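Local coordinates for protein kallistatin (Homo sapiens, PDB 6F4V) that inhibits tissue kallikrein as a serpin, being cleaved at its reactive site while forming a stable equimolar complex with the enzyme, at residues Gly146-Leu151 / Glu330-Thr335. Sequence-based numbering, arbitrary orientation.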
loop_
_atom_site.group_PDB
_atom_site.type_symbol
_atom_site.label_atom_id
_atom_site.label_comp_id
_atom_site.label_asym_id
_atom_site.label_seq_id
_atom_site.Cartn_x
_atom_site.Cartn_y
_atom_site.Cartn_z
ATOM N N GLY A 146 -5.559 14.478 6.209
ATOM C CA GLY A 146 -6.927 14.525 5.758
ATOM C C GLY A 146 -7.364 13.524 4.716
ATOM O O GLY A 146 -8.543 13.483 4.371
ATOM N N LYS A 147 -6.433 12.709 4.205
ATOM C CA LYS A 147 -6.725 11.825 3.091
ATOM C C LYS A 147 -7.498 10.557 3.438
ATOM O O LYS A 147 -8.337 10.121 2.663
ATOM C CB LYS A 147 -5.426 11.434 2.376
ATOM C CG LYS A 147 -4.650 12.613 1.791
ATOM C CD LYS A 147 -5.498 13.580 0.974
ATOM C CE LYS A 147 -6.145 12.888 -0.193
ATOM N NZ LYS A 147 -6.879 13.826 -1.075
ATOM N N ILE A 148 -7.185 9.934 4.563
ATOM C CA ILE A 148 -7.892 8.714 4.977
ATOM C C ILE A 148 -8.913 9.034 6.063
ATOM O O ILE A 148 -8.567 9.217 7.227
ATOM C CB ILE A 148 -6.945 7.594 5.442
ATOM C CG1 ILE A 148 -5.856 7.336 4.396
ATOM C CG2 ILE A 148 -7.776 6.352 5.747
ATOM C CD1 ILE A 148 -6.341 6.988 3.002
ATOM N N VAL A 149 -10.168 9.061 5.635
ATOM C CA VAL A 149 -11.342 9.408 6.439
ATOM C C VAL A 149 -12.166 8.118 6.664
ATOM O O VAL A 149 -12.321 7.288 5.754
ATOM C CB VAL A 149 -12.206 10.463 5.671
ATOM C CG1 VAL A 149 -13.309 11.055 6.553
ATOM C CG2 VAL A 149 -11.328 11.622 5.181
ATOM N N ASP A 150 -12.682 7.965 7.869
ATOM C CA ASP A 150 -13.560 6.867 8.244
ATOM C C ASP A 150 -12.923 5.486 7.998
ATOM O O ASP A 150 -13.541 4.580 7.434
ATOM C CB ASP A 150 -14.949 7.022 7.579
ATOM C CG ASP A 150 -15.640 8.374 7.934
ATOM O OD1 ASP A 150 -15.427 8.930 9.053
ATOM O OD2 ASP A 150 -16.403 8.883 7.073
ATOM N N LEU A 151 -11.669 5.333 8.415
ATOM C CA LEU A 151 -10.981 4.057 8.242
ATOM C C LEU A 151 -11.807 2.917 8.848
ATOM O O LEU A 151 -12.099 1.916 8.182
ATOM C CB LEU A 151 -9.598 4.064 8.879
ATOM C CG LEU A 151 -8.879 2.705 8.881
ATOM C CD1 LEU A 151 -8.682 2.186 7.454
ATOM C CD2 LEU A 151 -7.578 2.758 9.647
ATOM N N GLU A 330 0.756 12.558 -4.235
ATOM C CA GLU A 330 0.402 12.361 -2.856
ATOM C C GLU A 330 -0.331 11.023 -2.748
ATOM O O GLU A 330 -1.253 10.746 -3.516
ATOM C CB GLU A 330 -0.498 13.471 -2.334
ATOM C CG GLU A 330 -0.830 13.361 -0.850
ATOM C CD GLU A 330 -1.919 14.349 -0.441
ATOM O OE1 GLU A 330 -2.896 14.473 -1.194
ATOM O OE2 GLU A 330 -1.800 14.966 0.616
ATOM N N ALA A 331 0.123 10.204 -1.823
ATOM C CA ALA A 331 -0.514 8.889 -1.575
ATOM C C ALA A 331 -0.594 8.633 -0.081
ATOM O O ALA A 331 0.324 8.953 0.667
ATOM C CB ALA A 331 0.233 7.783 -2.323
ATOM N N ALA A 332 -1.731 8.100 0.370
ATOM C CA ALA A 332 -1.926 7.799 1.738
ATOM C C ALA A 332 -2.674 6.485 1.888
ATOM O O ALA A 332 -3.388 6.052 0.988
ATOM C CB ALA A 332 -2.667 8.930 2.444
ATOM N N ALA A 333 -2.479 5.856 3.036
ATOM C CA ALA A 333 -3.195 4.628 3.352
ATOM C C ALA A 333 -3.171 4.359 4.828
ATOM O O ALA A 333 -2.335 4.876 5.575
ATOM C CB ALA A 333 -2.623 3.443 2.585
ATOM N N ALA A 334 -4.115 3.540 5.262
ATOM C CA ALA A 334 -4.120 3.057 6.616
ATOM C C ALA A 334 -4.787 1.701 6.716
ATOM O O ALA A 334 -5.592 1.341 5.870
ATOM C CB ALA A 334 -4.823 4.069 7.503
ATOM N N THR A 335 -4.436 0.972 7.771
ATOM C CA THR A 335 -4.948 -0.376 8.024
ATOM C C THR A 335 -5.357 -0.452 9.472
ATOM O O THR A 335 -4.622 0.007 10.342
ATOM C CB THR A 335 -3.827 -1.424 7.785
ATOM O OG1 THR A 335 -3.346 -1.305 6.452
ATOM C CG2 THR A 335 -4.320 -2.845 8.024
HETATM O O HOH W 1 -4.984 15.634 -2.039
#
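On one face of the central serpin beta-sheet, the loop following helix 129-143 lays Lys147, Ile148 and Leu151 on strand 328-340, against Glu330, Ala332 and Ala334. The aliphatic run of Lys147 crosses the carboxylate of Glu330, with CD 3.5 Å from OE1, while CB rests on Ala332 CB at 3.7 Å. Bends at chi2 (-48°) and chi3 curl the lysine chain so that CD lies against the carboxylate; its NZ stays 4.0 Å from Glu330 OE1, too far for a salt bridge, and a water bridges the two, accepting from NZ at 2.8 Å and donating to OE1. The other oxygen, OE2, is hydrogen-bonded to Tyr168 of strand 159-172. With an alanine here instead of Lys147, the Glu330 carboxylate would probably lose its water-linked positive partner and the methylenes lying against it. Strand 328-340, antiparallel to both neighbours, 159-172 and 312-324, is consistent with the reactive-centre segment inserted as in cleaved, relaxed serpins. The small alanine side chains probably help the loop to sit close. Ile148, with CG1 anti to its carbonyl carbon (chi1 -52°), lays that branch over the backbone, CD1 3.7 Å from Ala332 O, while CG2 faces Ala334 CB at 4.1 Å. Leu151 brings both methyls to the Ala334-Thr335 link: CD2 packs on Ala334 CB at 3.7 Å and CD1 approaches Ala334 O. Val140 of helix 129-143 packs against Ile148, Leu151 and Ala334.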